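Local atomic coordinates of endoglucanase (Clostridium thermocellum, PDB entry 2E4T), a protein that hydrolyses internal beta-1,4-glucan linkages of cellulose, and probably of xyloglucan, through the family 44 glycoside hydrolase module represented by this chain. Residues A[448-453]-A[459-464]; A[422-427]-A[432-437]; A[41-44]-A[50-53]; A[54-59]-A[87-92]. All coordinates share one frame; numbering follows the deposited sequence.

Interaction 1: residues A[448-453]-A[459-464]; sequences IILLNK and TTFNFS
Leu-450 meets both Phe-461 and Phe-463, and its two methyl branches divide the work. CD1 sits over the centre of the Phe-461 ring, 3.7 Å from the ring centroid, as a CH-pi contact almost along the ring normal. CD2 lies near the rim of the same ring and reaches the edge of Phe-463, 3.9 Å from its CZ. With CG anti to the backbone N (chi1 176°), both methyls of Leu-450 are carried across toward strand 459-464. Ile-448 adds its CD1, 3.8 Å from CE1 of Phe-463. Behind Phe-461, on the face opposite Leu-450, lies CG2 of Thr-459.

The polar end belongs to Asn-452, whose OD1 accepts a hydrogen bond from OG1 of Thr-459 at 2.8 Å. Asn-454 donates both to that OD1 and to that OG1, while Asn-452 ND2 binds Pro-505 O; Phe-463 stacks on Phe-500. The two strands are not neighbours in the sheet: the axes of the short strand segments come no closer than 9.2 Å, and the side chains meet across the interior of the beta domain. Branched aliphatics and phenylalanines suit that water-poor interior, and the asparagine and threonine that close it pair their buried polar groups instead of leaving them facing hydrocarbon.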
loop_
_atom_site.group_PDB
_atom_site.type_symbol
_atom_site.label_atom_id
_atom_site.label_comp_id
_atom_site.label_asym_id
_atom_site.label_seq_id
_atom_site.Cartn_x
_atom_site.Cartn_y
_atom_site.Cartn_z
ATOM N N ILE A 448 12.029 -0.578 -19.604
ATOM C CA ILE A 448 11.254 0.620 -19.773
ATOM C C ILE A 448 9.772 0.256 -19.721
ATOM O O ILE A 448 9.311 -0.588 -20.509
ATOM C CB ILE A 448 11.535 1.334 -21.133
ATOM C CG1 ILE A 448 13.031 1.633 -21.280
ATOM C CG2 ILE A 448 10.697 2.583 -21.250
ATOM C CD1 ILE A 448 13.420 2.000 -22.715
ATOM N N ILE A 449 9.018 0.889 -18.824
ATOM C CA ILE A 449 7.547 0.811 -18.864
ATOM C C ILE A 449 7.081 2.043 -19.599
ATOM O O ILE A 449 7.441 3.185 -19.262
ATOM C CB ILE A 449 6.944 0.859 -17.400
ATOM C CG1 ILE A 449 7.371 -0.334 -16.561
ATOM C CG2 ILE A 449 5.461 0.973 -17.481
ATOM C CD1 ILE A 449 6.903 -1.600 -17.105
ATOM N N LEU A 450 6.312 1.818 -20.675
ATOM C CA LEU A 450 5.880 2.875 -21.575
ATOM C C LEU A 450 4.350 2.815 -21.671
ATOM O O LEU A 450 3.808 1.777 -22.086
ATOM C CB LEU A 450 6.508 2.659 -22.969
ATOM C CG LEU A 450 6.064 3.655 -24.028
ATOM C CD1 LEU A 450 6.495 5.085 -23.713
ATOM C CD2 LEU A 450 6.673 3.197 -25.372
ATOM N N LEU A 451 3.700 3.883 -21.224
ATOM C CA LEU A 451 2.222 3.910 -21.147
ATOM C C LEU A 451 1.719 4.958 -22.125
ATOM O O LEU A 451 2.062 6.144 -22.032
ATOM C CB LEU A 451 1.774 4.263 -19.711
ATOM C CG LEU A 451 2.390 3.377 -18.633
ATOM C CD1 LEU A 451 1.891 3.780 -17.234
ATOM C CD2 LEU A 451 2.080 1.912 -18.864
ATOM N N ASN A 452 0.852 4.503 -23.048
ATOM C CA ASN A 452 0.189 5.427 -23.970
ATOM C C ASN A 452 -1.218 5.687 -23.470
ATOM O O ASN A 452 -2.082 4.783 -23.542
ATOM C CB ASN A 452 0.168 4.886 -25.380
ATOM C CG ASN A 452 -0.347 5.929 -26.351
ATOM O OD1 ASN A 452 -0.335 7.120 -26.036
ATOM N ND2 ASN A 452 -0.765 5.493 -27.548
ATOM N N LYS A 453 -1.433 6.897 -22.937
ATOM C CA LYS A 453 -2.724 7.328 -22.416
ATOM C C LYS A 453 -3.625 7.934 -23.506
ATOM O O LYS A 453 -4.753 8.308 -23.222
ATOM C CB LYS A 453 -2.538 8.308 -21.268
ATOM C CG LYS A 453 -1.819 7.713 -20.087
ATOM C CD LYS A 453 -1.671 8.719 -18.935
ATOM C CE LYS A 453 -0.506 9.656 -19.051
ATOM N NZ LYS A 453 -0.596 10.854 -18.112
ATOM N N THR A 459 0.415 6.706 -30.521
ATOM C CA THR A 459 1.422 7.725 -30.234
ATOM C C THR A 459 2.779 7.186 -30.692
ATOM O O THR A 459 3.133 6.024 -30.411
ATOM C CB THR A 459 1.469 8.053 -28.729
ATOM O OG1 THR A 459 0.183 8.519 -28.354
ATOM C CG2 THR A 459 2.524 9.113 -28.414
ATOM N N THR A 460 3.535 8.042 -31.405
ATOM C CA THR A 460 4.880 7.688 -31.843
ATOM C C THR A 460 5.886 8.219 -30.824
ATOM O O THR A 460 5.911 9.421 -30.574
ATOM C CB THR A 460 5.138 8.293 -33.249
ATOM O OG1 THR A 460 4.217 7.688 -34.163
ATOM C CG2 THR A 460 6.588 8.063 -33.662
ATOM N N PHE A 461 6.727 7.324 -30.313
ATOM C CA PHE A 461 7.737 7.713 -29.350
ATOM C C PHE A 461 9.118 7.619 -29.967
ATOM O O PHE A 461 9.532 6.604 -30.488
ATOM C CB PHE A 461 7.660 6.751 -28.124
ATOM C CG PHE A 461 6.403 6.905 -27.345
ATOM C CD1 PHE A 461 6.254 7.929 -26.424
ATOM C CD2 PHE A 461 5.322 6.028 -27.553
ATOM C CE1 PHE A 461 5.075 8.066 -25.690
ATOM C CE2 PHE A 461 4.151 6.133 -26.823
ATOM C CZ PHE A 461 4.018 7.154 -25.882
ATOM N N ASN A 462 9.826 8.758 -29.916
ATOM C CA ASN A 462 11.239 8.793 -30.346
ATOM C C ASN A 462 12.123 8.688 -29.111
ATOM O O ASN A 462 12.133 9.626 -28.292
ATOM C CB ASN A 462 11.528 10.109 -31.076
ATOM C CG ASN A 462 10.800 10.193 -32.400
ATOM O OD1 ASN A 462 10.622 9.185 -33.086
ATOM N ND2 ASN A 462 10.283 11.378 -32.721
ATOM N N PHE A 463 12.802 7.561 -28.964
ATOM C CA PHE A 463 13.684 7.312 -27.834
ATOM C C PHE A 463 15.109 7.714 -28.123
ATOM O O PHE A 463 15.648 7.398 -29.194
ATOM C CB PHE A 463 13.699 5.820 -27.493
ATOM C CG PHE A 463 12.505 5.339 -26.707
ATOM C CD1 PHE A 463 12.618 5.205 -25.328
ATOM C CD2 PHE A 463 11.278 5.081 -27.300
ATOM C CE1 PHE A 463 11.555 4.745 -24.548
ATOM C CE2 PHE A 463 10.216 4.588 -26.502
ATOM C CZ PHE A 463 10.394 4.431 -25.139
ATOM N N SER A 464 15.743 8.361 -27.134
ATOM C CA SER A 464 17.175 8.653 -27.169
ATOM C C SER A 464 17.728 8.238 -25.810
ATOM O O SER A 464 17.217 8.722 -24.773
ATOM C CB SER A 464 17.388 10.159 -27.377
ATOM O OG SER A 464 16.854 10.617 -28.584
#

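Interaction 2: residues A[422-427]-A[432-437]; sequences VKCETS and SSAYAS
Cys-424 and the alanines Ala-434 and Ala-436 meet in the middle of this beta hairpin, formed by strands 420-426 and 432-439. Followed outward, the cysteine first brings CB to CB of Ala-436 at 3.7 Å. A chi1 of 176° then sends its SG along the partner strand to reach CB of Ala-434, also at 3.7 Å. The sulfur passes 4.1 Å from the backbone N of Tyr-435. A small thiol opposite two methyls suits this buried site, where the CB and SG contacts are equally close. Val-422 continues the apolar row, its CG2 resting on CB of Ala-436.

The backbones hold together less regularly than in an ideal hairpin. Val-422 N donates to Ala-436 O at 3.1 Å, but beyond that point water enters between the strands. One water accepts from Ala-436 N at 2.9 Å and lies in reach of Val-422 O. A second lies 2.8 Å from Cys-424 O and just as close to Ala-434 O, bridging carbonyls that cannot bond each other.

On its outer side strand 420-426 pairs with strand 8-22, whose Ile-14 touches Cys-424 and whose Glu-19 joins Lys-423 in a salt bridge. Strand 432-439 is flanked by strand 442-452, and Tyr-435 OH and Ser-433 OG both bond Asp-376 of helix 368-384, so the hairpin leans its other face on a helix of the barrel.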
loop_
_atom_site.group_PDB
_atom_site.type_symbol
_atom_site.label_atom_id
_atom_site.label_comp_id
_atom_site.label_asym_id
_atom_site.label_seq_id
_atom_site.Cartn_x
_atom_site.Cartn_y
_atom_site.Cartn_z
ATOM N N VAL A 422 16.280 4.820 -13.105
ATOM C CA VAL A 422 17.198 5.702 -13.779
ATOM C C VAL A 422 16.407 6.822 -14.455
ATOM O O VAL A 422 15.168 6.697 -14.723
ATOM C CB VAL A 422 18.123 5.005 -14.790
ATOM C CG1 VAL A 422 18.856 3.882 -14.112
ATOM C CG2 VAL A 422 17.360 4.501 -16.010
ATOM N N LYS A 423 17.110 7.903 -14.815
ATOM C CA LYS A 423 16.449 9.062 -15.387
ATOM C C LYS A 423 15.747 8.719 -16.718
ATOM O O LYS A 423 16.368 8.165 -17.641
ATOM C CB LYS A 423 17.509 10.165 -15.643
ATOM C CG LYS A 423 16.910 11.461 -16.168
ATOM C CD LYS A 423 18.014 12.548 -16.250
ATOM C CE LYS A 423 17.411 13.920 -16.642
ATOM N NZ LYS A 423 16.407 14.391 -15.604
ATOM N N CYS A 424 14.470 9.136 -16.819
ATOM C CA CYS A 424 13.665 8.810 -18.000
ATOM C C CYS A 424 12.595 9.904 -18.094
ATOM O O CYS A 424 11.702 9.960 -17.242
ATOM C CB CYS A 424 13.016 7.437 -17.844
ATOM S SG CYS A 424 11.916 6.971 -19.172
ATOM N N GLU A 425 12.721 10.779 -19.085
ATOM C CA GLU A 425 11.865 11.949 -19.224
ATOM C C GLU A 425 11.022 11.819 -20.475
ATOM O O GLU A 425 11.541 11.409 -21.502
ATOM C CB GLU A 425 12.715 13.223 -19.266
ATOM C CG GLU A 425 13.702 13.403 -18.091
ATOM C CD GLU A 425 13.069 13.465 -16.743
ATOM O OE1 GLU A 425 11.868 13.793 -16.619
ATOM O OE2 GLU A 425 13.785 13.193 -15.738
ATOM N N THR A 426 9.755 12.198 -20.398
ATOM C CA THR A 426 8.843 12.267 -21.552
ATOM C C THR A 426 8.575 13.738 -21.854
ATOM O O THR A 426 8.389 14.548 -20.902
ATOM C CB THR A 426 7.529 11.522 -21.338
ATOM O OG1 THR A 426 6.762 11.841 -20.150
ATOM C CG2 THR A 426 6.776 11.685 -22.543
ATOM N N SER A 427 8.435 14.094 -23.154
ATOM C CA SER A 427 8.081 15.460 -23.552
ATOM C C SER A 427 6.586 15.728 -23.391
ATOM O O SER A 427 6.156 16.869 -23.602
ATOM C CB SER A 427 8.505 15.727 -25.001
ATOM O OG SER A 427 7.799 14.888 -25.884
ATOM N N SER A 432 1.374 10.479 -22.032
ATOM C CA SER A 432 2.233 9.337 -21.789
ATOM C C SER A 432 2.824 9.358 -20.427
ATOM O O SER A 432 2.872 10.397 -19.765
ATOM C CB SER A 432 3.352 9.279 -22.848
ATOM O OG SER A 432 4.313 10.326 -22.670
ATOM N N SER A 433 3.317 8.181 -20.026
ATOM C CA SER A 433 4.259 8.063 -18.912
ATOM C C SER A 433 5.340 7.073 -19.336
ATOM O O SER A 433 5.079 6.149 -20.125
ATOM C CB SER A 433 3.609 7.540 -17.642
ATOM O OG SER A 433 2.538 8.388 -17.264
ATOM N N ALA A 434 6.532 7.235 -18.740
ATOM C CA ALA A 434 7.597 6.302 -19.010
ATOM C C ALA A 434 8.476 6.224 -17.778
ATOM O O ALA A 434 8.834 7.244 -17.192
ATOM C CB ALA A 434 8.422 6.716 -20.269
ATOM N N TYR A 435 8.828 4.978 -17.422
ATOM C CA TYR A 435 9.707 4.708 -16.293
ATOM C C TYR A 435 10.798 3.771 -16.745
ATOM O O TYR A 435 10.531 2.817 -17.478
ATOM C CB TYR A 435 8.913 4.022 -15.124
ATOM C CG TYR A 435 7.729 4.847 -14.731
ATOM C CD1 TYR A 435 7.886 5.962 -13.894
ATOM C CD2 TYR A 435 6.441 4.617 -15.260
ATOM C CE1 TYR A 435 6.833 6.790 -13.590
ATOM C CE2 TYR A 435 5.380 5.449 -14.984
ATOM C CZ TYR A 435 5.583 6.554 -14.176
ATOM O OH TYR A 435 4.571 7.465 -13.893
ATOM N N ALA A 436 12.039 3.996 -16.282
ATOM C CA ALA A 436 13.146 3.164 -16.712
ATOM C C ALA A 436 13.919 2.656 -15.473
ATOM O O ALA A 436 13.967 3.334 -14.440
ATOM C CB ALA A 436 14.106 3.927 -17.630
ATOM N N SER A 437 14.494 1.463 -15.650
ATOM C CA SER A 437 15.263 0.896 -14.560
ATOM C C SER A 437 16.317 -0.058 -15.128
ATOM O O SER A 437 16.257 -0.555 -16.258
ATOM C CB SER A 437 14.360 0.104 -13.603
ATOM O OG SER A 437 13.717 -0.962 -14.307
HETATM O O HOH W 1 12.417 6.275 -14.486
HETATM O O HOH W 2 10.623 8.314 -15.320
#

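Interaction 3: residues A[41-44]-A[50-53]; sequences KRFG and GYNW
Phe-43 and Tyr-51 form a T-shaped pair in which the edge of the phenylalanine points at the face of the tyrosine. The planes stand at 81° and the ring centroids are 5.6 Å apart. Phe-43 CE2 comes 4.2 Å from Tyr-51 CD2, and CZ lies above the tyrosine ring, shifted toward its rim. A chi1 of 173° swings the ring of Phe-43 out from the end of barrel strand 40-43, away from its own N, and aims its far edge at the loop that follows. On the other face of the Tyr-51 ring sits the backbone N of Trp-53, 3.7 Å above the plane, so the ring is sandwiched. Val-89 of helix 88-99 touches both aromatics and completes this compact part.

The remainder of the two segments does not meet. Just past strand 40-43, Gly-44 is partly exposed; lacking a side chain, it can bring its CA over the centre of the Arg-42 guanidinium, 3.7 Å above that plane. Arg-42 points into the barrel, salt-bridged to Glu-359. Glycerol, probably from the crystallisation liquor, bonds the carbonyls of Arg-42 and Gly-44, consistent with solvent access there.

The pairing is chemically well matched: the slightly positive C-H edge of Phe-43 meets the electron-rich face of Tyr-51, while the tyrosine hydroxyl stays beyond the aromatic contact to donate to Asn-56 OD1. One residue thus supplies both apolar packing and a buried polar link.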
loop_
_atom_site.group_PDB
_atom_site.type_symbol
_atom_site.label_atom_id
_atom_site.label_comp_id
_atom_site.label_asym_id
_atom_site.label_seq_id
_atom_site.Cartn_x
_atom_site.Cartn_y
_atom_site.Cartn_z
ATOM N N LYS A 41 2.263 -8.724 1.168
ATOM C CA LYS A 41 0.895 -9.029 1.566
ATOM C C LYS A 41 0.612 -8.338 2.890
ATOM O O LYS A 41 1.372 -8.500 3.854
ATOM C CB LYS A 41 0.678 -10.546 1.719
ATOM C CG LYS A 41 0.527 -11.280 0.409
ATOM C CD LYS A 41 -0.644 -10.816 -0.473
ATOM C CE LYS A 41 -2.006 -10.814 0.184
ATOM N NZ LYS A 41 -2.480 -12.192 0.561
ATOM N N ARG A 42 -0.506 -7.602 2.930
ATOM C CA ARG A 42 -0.971 -6.947 4.154
ATOM C C ARG A 42 -2.233 -7.630 4.664
ATOM O O ARG A 42 -3.193 -7.806 3.912
ATOM C CB ARG A 42 -1.292 -5.471 3.864
ATOM C CG ARG A 42 -1.992 -4.765 5.039
ATOM C CD ARG A 42 -2.089 -3.290 4.746
ATOM N NE ARG A 42 -2.762 -2.494 5.761
ATOM C CZ ARG A 42 -4.018 -2.073 5.712
ATOM N NH1 ARG A 42 -4.869 -2.523 4.806
ATOM N NH2 ARG A 42 -4.372 -1.141 6.626
ATOM N N PHE A 43 -2.168 -7.987 5.975
ATOM C CA PHE A 43 -3.335 -8.410 6.744
ATOM C C PHE A 43 -3.824 -7.166 7.476
ATOM O O PHE A 43 -3.168 -6.733 8.437
ATOM C CB PHE A 43 -2.900 -9.507 7.730
ATOM C CG PHE A 43 -3.963 -9.917 8.711
ATOM C CD1 PHE A 43 -5.033 -10.745 8.306
ATOM C CD2 PHE A 43 -3.895 -9.527 10.047
ATOM C CE1 PHE A 43 -6.018 -11.142 9.211
ATOM C CE2 PHE A 43 -4.873 -9.977 10.983
ATOM C CZ PHE A 43 -5.905 -10.770 10.543
ATOM N N GLY A 44 -4.866 -6.520 6.943
ATOM C CA GLY A 44 -5.259 -5.232 7.468
ATOM C C GLY A 44 -6.673 -4.913 7.052
ATOM O O GLY A 44 -7.396 -5.739 6.493
ATOM N N GLY A 50 -10.622 -5.650 15.570
ATOM C CA GLY A 50 -11.149 -6.432 16.683
ATOM C C GLY A 50 -10.763 -7.902 16.642
ATOM O O GLY A 50 -11.352 -8.725 17.347
ATOM N N TYR A 51 -9.785 -8.263 15.791
ATOM C CA TYR A 51 -9.307 -9.634 15.703
ATOM C C TYR A 51 -8.589 -10.048 16.989
ATOM O O TYR A 51 -7.687 -9.352 17.456
ATOM C CB TYR A 51 -8.323 -9.743 14.513
ATOM C CG TYR A 51 -7.594 -11.079 14.465
ATOM C CD1 TYR A 51 -8.267 -12.260 14.125
ATOM C CD2 TYR A 51 -6.247 -11.157 14.817
ATOM C CE1 TYR A 51 -7.607 -13.470 14.102
ATOM C CE2 TYR A 51 -5.578 -12.383 14.814
ATOM C CZ TYR A 51 -6.265 -13.538 14.487
ATOM O OH TYR A 51 -5.579 -14.738 14.529
ATOM N N ASN A 52 -8.997 -11.211 17.532
ATOM C CA ASN A 52 -8.421 -11.756 18.751
ATOM C C ASN A 52 -7.532 -12.934 18.380
ATOM O O ASN A 52 -8.026 -13.992 17.997
ATOM C CB ASN A 52 -9.555 -12.205 19.667
ATOM C CG ASN A 52 -9.075 -12.744 20.989
ATOM O OD1 ASN A 52 -7.914 -13.138 21.136
ATOM N ND2 ASN A 52 -9.988 -12.760 21.971
ATOM N N TRP A 53 -6.197 -12.780 18.511
ATOM C CA TRP A 53 -5.308 -13.842 18.074
ATOM C C TRP A 53 -5.486 -15.133 18.906
ATOM O O TRP A 53 -5.088 -16.215 18.462
ATOM C CB TRP A 53 -3.836 -13.382 18.147
ATOM C CG TRP A 53 -3.250 -13.357 19.524
ATOM C CD1 TRP A 53 -3.410 -12.402 20.482
ATOM C CD2 TRP A 53 -2.350 -14.343 20.077
ATOM N NE1 TRP A 53 -2.673 -12.723 21.616
ATOM C CE2 TRP A 53 -2.024 -13.897 21.379
ATOM C CE3 TRP A 53 -1.774 -15.520 19.588
ATOM C CZ2 TRP A 53 -1.107 -14.598 22.188
ATOM C CZ3 TRP A 53 -0.878 -16.210 20.385
ATOM C CH2 TRP A 53 -0.551 -15.744 21.662
#

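Interaction 4: residues A[54-59]-A[87-92]; sequences ENNFSN and ASVVTT. With CA (calcium ion), chain C.
Asn-56 presents its carboxamide to the first turn of helix 88-99, a helix flanking the TIM barrel, and its OD1 accepts from Val-89 N. The bond is nearly straight at the hydrogen (177°) and spans 3.2 Å, yet the donor stands well above the plane of the amide, 57° out of it. The N-H of Val-89 therefore reaches OD1 from above the face of the amide, not in its plane. The CG of Asn-56 lies anti to the carbonyl carbon (chi1 -57°), which turns the amide toward the helix start.

Val-89 lies alongside, its CG2 3.7 Å from Asn-56 OD1 and 3.9 Å from Asn-56 CB. The same OD1 also receives the hydroxyl of Tyr-51, while ND2 donates to Thr-85 O, so both ends of the amide are held and its rotation is probably fixed. Ser-88 faces the amide too, but its OG is engaged by Glu-82 O. Asparagine fits here because one short flat group can accept at one end and donate at the other.

Before it, Asn-55 makes an Asx turn, its OD1 taking the N-H of Phe-57 at 3.1 Å. Glu-54 turns the other way, away from the helix, to a calcium ion completed by two waters and by Asp-150, Asp-153 and Tyr-155. Its carboxylate chelates the metal with both oxygens, OE1 and OE2 each 2.5 Å from the calcium.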
loop_
_atom_site.group_PDB
_atom_site.type_symbol
_atom_site.label_atom_id
_atom_site.label_comp_id
_atom_site.label_asym_id
_atom_site.label_seq_id
_atom_site.Cartn_x
_atom_site.Cartn_y
_atom_site.Cartn_z
ATOM N N GLU A 54 -6.037 -15.005 20.120
ATOM C CA GLU A 54 -6.127 -16.200 20.965
ATOM C C GLU A 54 -7.133 -17.204 20.449
ATOM O O GLU A 54 -6.960 -18.403 20.646
ATOM C CB GLU A 54 -6.491 -15.814 22.402
ATOM C CG GLU A 54 -5.506 -14.845 23.042
ATOM C CD GLU A 54 -5.824 -14.573 24.518
ATOM O OE1 GLU A 54 -6.974 -14.887 24.973
ATOM O OE2 GLU A 54 -4.944 -14.039 25.241
ATOM N N ASN A 55 -8.219 -16.699 19.831
ATOM C CA ASN A 55 -9.342 -17.573 19.392
ATOM C C ASN A 55 -9.784 -17.314 17.977
ATOM O O ASN A 55 -10.676 -18.020 17.489
ATOM C CB ASN A 55 -10.485 -17.484 20.388
ATOM C CG ASN A 55 -10.978 -16.085 20.523
ATOM O OD1 ASN A 55 -10.855 -15.250 19.611
ATOM N ND2 ASN A 55 -11.561 -15.788 21.688
ATOM N N ASN A 56 -9.185 -16.338 17.271
ATOM C CA ASN A 56 -9.453 -16.034 15.858
ATOM C C ASN A 56 -10.797 -15.357 15.580
ATOM O O ASN A 56 -11.093 -15.142 14.392
ATOM C CB ASN A 56 -9.245 -17.239 14.949
ATOM C CG ASN A 56 -7.849 -17.767 15.083
ATOM O OD1 ASN A 56 -6.869 -17.103 14.678
ATOM N ND2 ASN A 56 -7.716 -18.945 15.665
ATOM N N PHE A 57 -11.560 -15.010 16.607
ATOM C CA PHE A 57 -12.780 -14.266 16.362
ATOM C C PHE A 57 -12.446 -12.825 15.993
ATOM O O PHE A 57 -11.363 -12.299 16.306
ATOM C CB PHE A 57 -13.698 -14.315 17.587
ATOM C CG PHE A 57 -14.102 -15.727 17.952
ATOM C CD1 PHE A 57 -14.664 -16.573 17.020
ATOM C CD2 PHE A 57 -14.001 -16.186 19.272
ATOM C CE1 PHE A 57 -15.071 -17.851 17.362
ATOM C CE2 PHE A 57 -14.383 -17.461 19.637
ATOM C CZ PHE A 57 -14.922 -18.290 18.674
ATOM N N SER A 58 -13.410 -12.162 15.353
ATOM C CA SER A 58 -13.243 -10.766 14.972
ATOM C C SER A 58 -14.647 -10.172 14.793
ATOM O O SER A 58 -15.647 -10.898 14.817
ATOM C CB SER A 58 -12.441 -10.610 13.661
ATOM O OG SER A 58 -13.117 -11.214 12.564
ATOM N N ASN A 59 -14.688 -8.837 14.600
ATOM C CA ASN A 59 -15.956 -8.129 14.554
ATOM C C ASN A 59 -16.043 -7.299 13.277
ATOM O O ASN A 59 -15.117 -6.582 12.884
ATOM C CB ASN A 59 -16.102 -7.247 15.815
ATOM C CG ASN A 59 -17.540 -6.759 15.994
ATOM O OD1 ASN A 59 -17.967 -5.798 15.326
ATOM N ND2 ASN A 59 -18.316 -7.449 16.834
ATOM N N ALA A 87 -3.720 -17.714 16.599
ATOM C CA ALA A 87 -3.169 -17.017 15.438
ATOM C C ALA A 87 -3.330 -17.764 14.139
ATOM O O ALA A 87 -2.689 -17.355 13.152
ATOM C CB ALA A 87 -1.690 -16.619 15.668
ATOM N N SER A 88 -4.206 -18.776 14.041
ATOM C CA SER A 88 -4.294 -19.526 12.773
ATOM C C SER A 88 -4.735 -18.646 11.616
ATOM O O SER A 88 -4.346 -18.926 10.452
ATOM C CB SER A 88 -5.175 -20.750 12.915
ATOM O OG SER A 88 -6.494 -20.327 13.220
ATOM N N VAL A 89 -5.530 -17.603 11.839
ATOM C CA VAL A 89 -5.836 -16.680 10.727
ATOM C C VAL A 89 -4.520 -16.105 10.174
ATOM O O VAL A 89 -4.338 -16.018 8.945
ATOM C CB VAL A 89 -6.779 -15.565 11.230
ATOM C CG1 VAL A 89 -6.793 -14.375 10.288
ATOM C CG2 VAL A 89 -8.162 -16.128 11.405
ATOM N N VAL A 90 -3.649 -15.642 11.061
ATOM C CA VAL A 90 -2.411 -14.956 10.664
ATOM C C VAL A 90 -1.367 -15.938 10.153
ATOM O O VAL A 90 -0.650 -15.634 9.176
ATOM C CB VAL A 90 -1.922 -14.064 11.810
ATOM C CG1 VAL A 90 -0.527 -13.555 11.551
ATOM C CG2 VAL A 90 -2.909 -12.905 11.988
ATOM N N THR A 91 -1.265 -17.126 10.778
ATOM C CA THR A 91 -0.284 -18.075 10.287
ATOM C C THR A 91 -0.731 -18.679 8.945
ATOM O O THR A 91 0.132 -18.948 8.073
ATOM C CB THR A 91 0.036 -19.150 11.326
ATOM O OG1 THR A 91 -1.136 -19.951 11.606
ATOM C CG2 THR A 91 0.561 -18.541 12.618
ATOM N N THR A 92 -2.037 -18.852 8.711
ATOM C CA THR A 92 -2.454 -19.254 7.368
ATOM C C THR A 92 -2.116 -18.151 6.360
ATOM O O THR A 92 -1.607 -18.420 5.260
ATOM C CB THR A 92 -3.980 -19.580 7.320
ATOM O OG1 THR A 92 -4.224 -20.671 8.219
ATOM C CG2 THR A 92 -4.431 -19.955 5.946
HETATM CA CA CA C . -6.346 -13.994 27.246
HETATM O O HOH W 3 -4.241 -13.954 28.353
HETATM O O HOH W 4 -8.723 -13.774 27.128
#

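In the fold
The four contacts fall into two pairs at opposite sides of the chain's centre. Along the chain, interaction 3 comes first, then 4, 2 and 1. Interactions 3 and 4, with centres about 8 Å apart, share the loop after strand 40-43; the start of helix 88-99 belongs to interaction 4, and its Val-89 touches Phe-43 and Tyr-51 of interaction 3. Interactions 1 and 2, also about 8 Å apart between centres, join through neighbouring strands 432-439 and 442-452 of the large mixed sheet. Centres of the two pairs are 37 to 47 Å apart, with no touch. One pair lies in the TIM-like barrel part, the other in the beta domain beside it.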